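Local atomic coordinates of lovastatin nonaketide synthase, polyketide synthase component (PDB entry 7CPX), a protein that builds the nonaketide chain of lovastatin, elongating, methylating and tailoring a carrier-bound polyketide from malonyl-CoA to give dihydromonacolin L. Residues A[57-65]-A[971-979]; A[131-139]-A[211-220]. The protein carries 2 engineered substitutions. One frame throughout, in Å; residues are numbered along the deposited sequence.

Contact 1: A[57-65]-A[971-979]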
loop_
_atom_site.group_PDB
_atom_site.type_symbol
_atom_site.label_atom_id
_atom_site.label_comp_id
_atom_site.label_asym_id
_atom_site.label_seq_id
_atom_site.Cartn_x
_atom_site.Cartn_y
_atom_site.Cartn_z
ATOM N N PRO A 57 11.956 -5.307 22.977
ATOM C CA PRO A 57 12.987 -5.601 23.986
ATOM C C PRO A 57 14.357 -5.862 23.387
ATOM O O PRO A 57 15.371 -5.456 23.968
ATOM C CB PRO A 57 12.431 -6.840 24.700
ATOM C CG PRO A 57 10.963 -6.774 24.486
ATOM C CD PRO A 57 10.775 -6.175 23.128
ATOM N N ASP A 58 14.417 -6.529 22.238
ATOM C CA ASP A 58 15.685 -6.779 21.566
ATOM C C ASP A 58 16.070 -5.553 20.750
ATOM O O ASP A 58 15.363 -5.178 19.808
ATOM C CB ASP A 58 15.585 -8.014 20.673
ATOM C CG ASP A 58 15.212 -9.263 21.447
ATOM O OD1 ASP A 58 14.058 -9.349 21.918
ATOM O OD2 ASP A 58 16.072 -10.159 21.581
ATOM N N GLY A 59 17.192 -4.929 21.110
ATOM C CA GLY A 59 17.601 -3.716 20.423
ATOM C C GLY A 59 17.902 -3.946 18.955
ATOM O O GLY A 59 17.572 -3.115 18.106
ATOM N N LYS A 60 18.526 -5.076 18.634
ATOM C CA LYS A 60 18.914 -5.379 17.265
ATOM C C LYS A 60 17.740 -5.828 16.403
ATOM O O LYS A 60 17.946 -6.165 15.233
ATOM C CB LYS A 60 20.006 -6.451 17.253
ATOM C CG LYS A 60 21.306 -6.004 17.904
ATOM C CD LYS A 60 22.473 -6.900 17.516
ATOM C CE LYS A 60 22.329 -8.303 18.081
ATOM N NZ LYS A 60 22.347 -8.311 19.570
ATOM N N HIS A 61 16.526 -5.844 16.948
ATOM C CA HIS A 61 15.361 -6.189 16.147
ATOM C C HIS A 61 15.186 -5.182 15.019
ATOM O O HIS A 61 15.349 -3.973 15.210
ATOM C CB HIS A 61 14.108 -6.227 17.021
ATOM C CG HIS A 61 12.900 -6.773 16.324
ATOM N ND1 HIS A 61 12.285 -6.118 15.280
ATOM C CD2 HIS A 61 12.192 -7.909 16.525
ATOM C CE1 HIS A 61 11.249 -6.826 14.866
ATOM N NE2 HIS A 61 11.171 -7.918 15.605
ATOM N N HIS A 62 14.850 -5.687 13.836
ATOM C CA HIS A 62 14.758 -4.837 12.657
ATOM C C HIS A 62 13.730 -3.733 12.864
ATOM O O HIS A 62 12.588 -3.992 13.251
ATOM C CB HIS A 62 14.383 -5.678 11.441
ATOM C CG HIS A 62 13.057 -6.360 11.572
ATOM N ND1 HIS A 62 11.864 -5.711 11.340
ATOM C CD2 HIS A 62 12.735 -7.624 11.930
ATOM C CE1 HIS A 62 10.864 -6.551 11.538
ATOM N NE2 HIS A 62 11.366 -7.718 11.895
ATOM N N GLY A 63 14.141 -2.497 12.595
ATOM C CA GLY A 63 13.226 -1.369 12.668
ATOM C C GLY A 63 12.598 -1.171 14.029
ATOM O O GLY A 63 11.427 -0.781 14.118
ATOM N N ARG A 64 13.352 -1.424 15.097
ATOM C CA ARG A 64 12.864 -1.238 16.455
ATOM C C ARG A 64 13.970 -0.623 17.299
ATOM O O ARG A 64 15.137 -0.580 16.901
ATOM C CB ARG A 64 12.405 -2.556 17.090
ATOM C CG ARG A 64 11.414 -3.357 16.269
ATOM C CD ARG A 64 10.036 -2.725 16.217
ATOM N NE ARG A 64 9.087 -3.606 15.547
ATOM C CZ ARG A 64 8.432 -4.595 16.142
ATOM N NH1 ARG A 64 8.559 -4.829 17.437
ATOM N NH2 ARG A 64 7.634 -5.372 15.416
ATOM N N THR A 65 13.587 -0.146 18.480
ATOM C CA THR A 65 14.532 0.398 19.445
ATOM C C THR A 65 14.203 -0.159 20.820
ATOM O O THR A 65 13.033 -0.197 21.211
ATOM C CB THR A 65 14.483 1.930 19.469
ATOM O OG1 THR A 65 15.442 2.429 20.409
ATOM C CG2 THR A 65 13.097 2.418 19.860
ATOM N N LEU A 971 3.563 -3.759 6.880
ATOM C CA LEU A 971 4.907 -3.996 6.379
ATOM C C LEU A 971 5.757 -4.590 7.490
ATOM O O LEU A 971 5.765 -4.073 8.612
ATOM C CB LEU A 971 5.530 -2.695 5.875
ATOM C CG LEU A 971 4.635 -1.862 4.957
ATOM C CD1 LEU A 971 5.231 -0.491 4.728
ATOM C CD2 LEU A 971 4.423 -2.576 3.639
ATOM N N ASN A 972 6.474 -5.665 7.179
ATOM C CA ASN A 972 7.323 -6.328 8.152
ATOM C C ASN A 972 8.513 -6.929 7.423
ATOM O O ASN A 972 8.472 -7.161 6.216
ATOM C CB ASN A 972 6.548 -7.412 8.912
ATOM C CG ASN A 972 7.371 -8.070 9.997
ATOM O OD1 ASN A 972 8.513 -7.688 10.247
ATOM N ND2 ASN A 972 6.790 -9.065 10.654
ATOM N N PHE A 973 9.584 -7.176 8.173
ATOM C CA PHE A 973 10.779 -7.837 7.654
ATOM C C PHE A 973 11.092 -8.975 8.616
ATOM O O PHE A 973 11.884 -8.820 9.548
ATOM C CB PHE A 973 11.937 -6.861 7.517
ATOM C CG PHE A 973 11.836 -5.970 6.314
ATOM C CD1 PHE A 973 10.872 -4.980 6.249
ATOM C CD2 PHE A 973 12.707 -6.118 5.251
ATOM C CE1 PHE A 973 10.779 -4.156 5.147
ATOM C CE2 PHE A 973 12.620 -5.299 4.146
ATOM C CZ PHE A 973 11.654 -4.316 4.093
ATOM N N VAL A 974 10.471 -10.123 8.379
ATOM C CA VAL A 974 10.549 -11.244 9.305
ATOM C C VAL A 974 11.889 -11.945 9.132
ATOM O O VAL A 974 12.257 -12.341 8.021
ATOM C CB VAL A 974 9.389 -12.222 9.081
ATOM C CG1 VAL A 974 9.572 -13.461 9.931
ATOM C CG2 VAL A 974 8.064 -11.553 9.393
ATOM N N ARG A 975 12.622 -12.093 10.232
ATOM C CA ARG A 975 13.750 -13.000 10.297
ATOM C C ARG A 975 13.520 -13.994 11.431
ATOM O O ARG A 975 13.008 -13.611 12.488
ATOM C CB ARG A 975 15.077 -12.257 10.519
ATOM C CG ARG A 975 15.098 -11.338 11.725
ATOM C CD ARG A 975 16.521 -11.089 12.196
ATOM N NE ARG A 975 17.322 -10.355 11.222
ATOM C CZ ARG A 975 17.508 -9.042 11.235
ATOM N NH1 ARG A 975 16.940 -8.270 12.146
ATOM N NH2 ARG A 975 18.288 -8.489 10.310
ATOM N N PRO A 976 13.875 -15.267 11.247
ATOM C CA PRO A 976 13.477 -16.277 12.240
ATOM C C PRO A 976 13.929 -15.975 13.659
ATOM O O PRO A 976 13.187 -16.277 14.601
ATOM C CB PRO A 976 14.121 -17.561 11.703
ATOM C CG PRO A 976 14.206 -17.347 10.242
ATOM C CD PRO A 976 14.474 -15.885 10.051
ATOM N N ARG A 977 15.115 -15.399 13.858
ATOM C CA ARG A 977 15.562 -15.159 15.227
ATOM C C ARG A 977 14.718 -14.091 15.911
ATOM O O ARG A 977 14.555 -14.126 17.135
ATOM C CB ARG A 977 17.041 -14.773 15.255
ATOM C CG ARG A 977 17.400 -13.502 14.510
ATOM C CD ARG A 977 18.759 -12.990 14.962
ATOM N NE ARG A 977 19.328 -12.010 14.044
ATOM C CZ ARG A 977 19.077 -10.708 14.080
ATOM N NH1 ARG A 977 18.241 -10.188 14.963
ATOM N NH2 ARG A 977 19.678 -9.909 13.205
ATOM N N ASP A 978 14.173 -13.142 15.148
ATOM C CA ASP A 978 13.276 -12.150 15.727
ATOM C C ASP A 978 11.908 -12.730 16.055
ATOM O O ASP A 978 11.186 -12.151 16.874
ATOM C CB ASP A 978 13.120 -10.959 14.779
ATOM C CG ASP A 978 14.384 -10.131 14.674
ATOM O OD1 ASP A 978 15.396 -10.510 15.299
ATOM O OD2 ASP A 978 14.368 -9.101 13.969
ATOM N N ILE A 979 11.540 -13.848 15.439
ATOM C CA ILE A 979 10.316 -14.573 15.757
ATOM C C ILE A 979 10.757 -15.915 16.324
ATOM O O ILE A 979 10.998 -16.869 15.576
ATOM C CB ILE A 979 9.405 -14.746 14.539
ATOM C CG1 ILE A 979 9.086 -13.381 13.929
ATOM C CG2 ILE A 979 8.121 -15.450 14.934
ATOM C CD1 ILE A 979 8.064 -13.430 12.820
#
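His-62 pushes its imidazole from the ketosynthase loop against the end of the dehydratase strand 967-974, and Phe-973 backs one face of that ring. Phe-973 CB sits 4.1 Å from the centroid of the His-62 ring, close to the normal, as a CH-pi contact. His-61 CE1 lies over the opposite face, offset toward the rim, and Glu-145 of the second subunit also packs on His-62. Asp-978 serves both histidines. A chi1 of -171°, which lays His-61 CG beside the carbonyl carbon, sets that ring where the Asp-978 carboxylate can stack on one face, planes 19° apart, with Asp-978 OD2 3.5 Å above the ring. His-62 N gives Asp-978 OD2 a weak but nearly straight hydrogen bond of 3.5 Å. His-61 ND1 donates to His-62 O at 3.0 Å, fixing the ring's rotation. Arg-975 and Arg-977 form a salt-bridge network with Asp-978, NH1 of Arg-977 reaching Asp-978 OD1 at 2.9 Å; Arg-975 NE is engaged by Asp-1037 O. This is an interdomain contact, ketosynthase against the N-terminal hotdog of the dehydratase. Strand 967-974 pairs with strands 958-959 and 1040-1052, and Lys-222 of helix 214-222 bonds Gly-59 O and Arg-64 O.

Contact 2: A[131-139]-A[211-220]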
loop_
_atom_site.group_PDB
_atom_site.type_symbol
_atom_site.label_atom_id
_atom_site.label_comp_id
_atom_site.label_asym_id
_atom_site.label_seq_id
_atom_site.Cartn_x
_atom_site.Cartn_y
_atom_site.Cartn_z
ATOM N N VAL A 131 25.746 19.531 16.294
ATOM C CA VAL A 131 24.517 18.792 16.053
ATOM C C VAL A 131 24.883 17.438 15.471
ATOM O O VAL A 131 25.713 17.343 14.560
ATOM C CB VAL A 131 23.568 19.554 15.108
ATOM C CG1 VAL A 131 23.250 20.918 15.675
ATOM C CG2 VAL A 131 24.190 19.687 13.741
ATOM N N MET A 132 24.261 16.391 16.001
ATOM C CA MET A 132 24.520 15.025 15.577
ATOM C C MET A 132 23.268 14.268 15.172
ATOM O O MET A 132 23.374 13.312 14.395
ATOM C CB MET A 132 25.214 14.251 16.709
ATOM C CG MET A 132 25.484 12.778 16.434
ATOM S SD MET A 132 25.648 11.844 17.962
ATOM C CE MET A 132 24.273 10.707 17.798
ATOM N N THR A 133 22.092 14.679 15.636
ATOM C CA THR A 133 20.916 13.823 15.623
ATOM C C THR A 133 19.747 14.502 14.926
ATOM O O THR A 133 18.653 14.602 15.491
ATOM C CB THR A 133 20.525 13.429 17.046
ATOM O OG1 THR A 133 21.694 13.386 17.872
ATOM C CG2 THR A 133 19.873 12.066 17.037
ATOM N N HIS A 134 19.964 14.969 13.700
ATOM C CA HIS A 134 19.116 15.770 12.830
ATOM C C HIS A 134 17.917 14.940 12.389
ATOM O O HIS A 134 17.790 14.583 11.215
ATOM C CB HIS A 134 19.904 16.263 11.614
ATOM C CG HIS A 134 20.556 15.165 10.829
ATOM N ND1 HIS A 134 19.836 14.185 10.181
ATOM C CD2 HIS A 134 21.861 14.892 10.591
ATOM C CE1 HIS A 134 20.669 13.356 9.577
ATOM N NE2 HIS A 134 21.904 13.762 9.810
ATOM N N ASP A 135 17.037 14.620 13.343
ATOM C CA ASP A 135 15.813 13.905 13.008
ATOM C C ASP A 135 15.009 14.673 11.969
ATOM O O ASP A 135 14.524 14.091 10.992
ATOM C CB ASP A 135 14.989 13.672 14.272
ATOM C CG ASP A 135 15.685 12.759 15.259
ATOM O OD1 ASP A 135 16.816 12.318 14.966
ATOM O OD2 ASP A 135 15.103 12.481 16.328
ATOM N N TYR A 136 14.856 15.979 12.163
ATOM C CA TYR A 136 14.438 16.832 11.064
ATOM C C TYR A 136 15.513 16.801 9.985
ATOM O O TYR A 136 16.706 16.671 10.271
ATOM C CB TYR A 136 14.198 18.260 11.547
ATOM C CG TYR A 136 12.784 18.757 11.339
ATOM C CD1 TYR A 136 11.737 18.269 12.105
ATOM C CD2 TYR A 136 12.498 19.722 10.387
ATOM C CE1 TYR A 136 10.450 18.726 11.927
ATOM C CE2 TYR A 136 11.215 20.187 10.203
ATOM C CZ TYR A 136 10.193 19.684 10.973
ATOM O OH TYR A 136 8.908 20.143 10.788
ATOM N N GLU A 137 15.085 16.930 8.735
ATOM C CA GLU A 137 15.659 16.585 7.444
ATOM C C GLU A 137 15.416 15.112 7.148
ATOM O O GLU A 137 15.731 14.658 6.049
ATOM C CB GLU A 137 17.173 16.870 7.356
ATOM C CG GLU A 137 17.785 16.656 5.980
ATOM C CD GLU A 137 19.221 17.133 5.901
ATOM O OE1 GLU A 137 19.760 17.576 6.937
ATOM O OE2 GLU A 137 19.813 17.063 4.803
ATOM N N THR A 138 14.853 14.354 8.084
ATOM C CA THR A 138 14.347 13.013 7.828
ATOM C C THR A 138 12.856 12.920 8.096
ATOM O O THR A 138 12.100 12.473 7.227
ATOM C CB THR A 138 15.097 11.988 8.688
ATOM O OG1 THR A 138 16.507 12.114 8.469
ATOM C CG2 THR A 138 14.657 10.586 8.332
ATOM N N VAL A 139 12.410 13.346 9.278
ATOM C CA VAL A 139 10.980 13.379 9.572
ATOM C C VAL A 139 10.262 14.288 8.586
ATOM O O VAL A 139 9.263 13.903 7.968
ATOM C CB VAL A 139 10.748 13.834 11.024
ATOM C CG1 VAL A 139 9.292 14.194 11.241
ATOM C CG2 VAL A 139 11.182 12.747 11.982
ATOM N N ILE A 211 14.787 14.838 19.875
ATOM C CA ILE A 211 14.155 13.555 19.608
ATOM C C ILE A 211 12.866 13.813 18.843
ATOM O O ILE A 211 11.803 14.015 19.438
ATOM C CB ILE A 211 13.897 12.787 20.915
ATOM C CG1 ILE A 211 15.221 12.282 21.486
ATOM C CG2 ILE A 211 12.941 11.641 20.676
ATOM C CD1 ILE A 211 15.182 11.991 22.957
ATOM N N LEU A 212 12.961 13.814 17.514
ATOM C CA LEU A 212 11.821 14.069 16.650
ATOM C C LEU A 212 11.421 12.861 15.823
ATOM O O LEU A 212 10.306 12.839 15.292
ATOM C CB LEU A 212 12.125 15.237 15.701
ATOM C CG LEU A 212 12.812 16.447 16.338
ATOM C CD1 LEU A 212 13.392 17.356 15.273
ATOM C CD2 LEU A 212 11.837 17.209 17.209
ATOM N N GLY A 213 12.293 11.867 15.703
ATOM C CA GLY A 213 11.999 10.682 14.940
ATOM C C GLY A 213 12.705 9.461 15.493
ATOM O O GLY A 213 13.658 9.560 16.272
ATOM N N PRO A 214 12.239 8.275 15.098
ATOM C CA PRO A 214 12.860 7.040 15.593
ATOM C C PRO A 214 14.174 6.707 14.917
ATOM O O PRO A 214 14.862 5.782 15.366
ATOM C CB PRO A 214 11.799 5.979 15.291
ATOM C CG PRO A 214 11.115 6.503 14.075
ATOM C CD PRO A 214 11.106 8.000 14.200
ATOM N N MET A 215 14.538 7.422 13.850
ATOM C CA MET A 215 15.750 7.116 13.097
ATOM C C MET A 215 16.941 6.912 14.023
ATOM O O MET A 215 17.591 5.861 14.008
ATOM C CB MET A 215 16.052 8.241 12.101
ATOM C CG MET A 215 14.911 8.783 11.247
ATOM S SD MET A 215 14.259 7.595 10.054
ATOM C CE MET A 215 15.688 7.334 9.007
ATOM N N THR A 216 17.239 7.925 14.839
ATOM C CA THR A 216 18.385 7.836 15.735
ATOM C C THR A 216 18.225 6.686 16.720
ATOM O O THR A 216 19.183 5.953 16.991
ATOM C CB THR A 216 18.577 9.161 16.483
ATOM O OG1 THR A 216 19.748 9.154 17.316
ATOM C CG2 THR A 216 17.303 9.721 17.157
ATOM N N PHE A 217 17.024 6.516 17.276
ATOM C CA PHE A 217 16.812 5.448 18.246
ATOM C C PHE A 217 17.063 4.085 17.619
ATOM O O PHE A 217 17.777 3.251 18.185
ATOM C CB PHE A 217 15.396 5.524 18.813
ATOM C CG PHE A 217 15.205 6.626 19.807
ATOM C CD1 PHE A 217 14.874 7.897 19.387
ATOM C CD2 PHE A 217 15.359 6.391 21.159
ATOM C CE1 PHE A 217 14.699 8.915 20.294
ATOM C CE2 PHE A 217 15.186 7.406 22.077
ATOM C CZ PHE A 217 14.855 8.672 21.644
ATOM N N VAL A 218 16.491 3.846 16.439
ATOM C CA VAL A 218 16.669 2.557 15.780
ATOM C C VAL A 218 18.134 2.339 15.431
ATOM O O VAL A 218 18.687 1.255 15.653
ATOM C CB VAL A 218 15.772 2.467 14.532
ATOM C CG1 VAL A 218 16.026 1.168 13.788
ATOM C CG2 VAL A 218 14.312 2.573 14.924
ATOM N N LEU A 219 18.786 3.366 14.885
ATOM C CA LEU A 219 20.185 3.231 14.497
ATOM C C LEU A 219 21.055 2.884 15.697
ATOM O O LEU A 219 21.846 1.935 15.654
ATOM C CB LEU A 219 20.667 4.523 13.838
ATOM C CG LEU A 219 20.077 4.839 12.464
ATOM C CD1 LEU A 219 20.363 6.279 12.082
ATOM C CD2 LEU A 219 20.634 3.897 11.416
ATOM N N GLU A 220 20.919 3.644 16.786
ATOM C CA GLU A 220 21.751 3.402 17.959
ATOM C C GLU A 220 21.430 2.065 18.611
ATOM O O GLU A 220 22.344 1.361 19.054
ATOM C CB GLU A 220 21.581 4.539 18.966
ATOM C CG GLU A 220 22.379 5.799 18.648
ATOM C CD GLU A 220 22.020 6.421 17.313
ATOM O OE1 GLU A 220 21.723 5.672 16.361
ATOM O OE2 GLU A 220 22.033 7.666 17.217
#
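With CG anti to its own carbonyl carbon (chi1 -65°), Asp-135 extends its carboxylate into the turn ahead of helix 214-222, where OD2 meets the amides of Leu-212 and Gly-213. Thr-216 turns OG1 anti to the backbone N (chi1 -176°), and OG1 donates to Glu-220 OE2 at 2.7 Å, from above that carboxylate's plane; Thr-216 CG2 is left 3.4 Å from Asp-135 OD1. Leu-212 N, at 2.8 Å, uses the anti lone pair of Asp-135 OD2, whereas Gly-213 N, 2.9 Å from Asp-135 OD2, approaches from above the carboxylate plane. Apolar groups close in: Leu-212 CD1 touches Tyr-136 CD1 at 3.7 Å, Thr-138 CG2 meets the doubly bent Met-215 side chain tip to tip, and Val-139 CG2 rests on Gly-213 CA. Within 131-139 the chain folds back so that Asp-135 O accepts from Thr-138 N and Val-139 N, reached from opposite faces of its plane. Met-132 comes within about 5 Å of Cys-181, side chain to side chain, the predicted ketosynthase active-site cysteine. In this thiolase-type fold the contact joins the loops following the neighbouring parallel strands 126-131 and 203-209. The two N-H groups would favour a charged Asp-135, but Thr-133 O, 3.0 Å from Asp-135 OD1, and Gly-213 O, 3.3 Å from Asp-135 OD2, would work against it, leaving its ionisation open.

Contact 1 is a partly buried junction between two domains, joining a ketosynthase loop to the first hotdog half of the dehydratase, whereas contact 2 is fully buried and joins two ketosynthase segments. Their chemistry follows: histidine rings and an arginine-aspartate network at the junction, against the Asp-135 carboxylate, bonded by main-chain amides among apolar side chains. The two meet through helix 214-222. Thr-65 OG1 makes a weak hydrogen bond to Phe-217 O, and Val-218 CG1 packs near Gly-63 and Arg-64, so the loop 57-65 rests on the helix that contributes to contact 2. Both also reach the second subunit, most strikingly where the His-134 rings of the two copies stack.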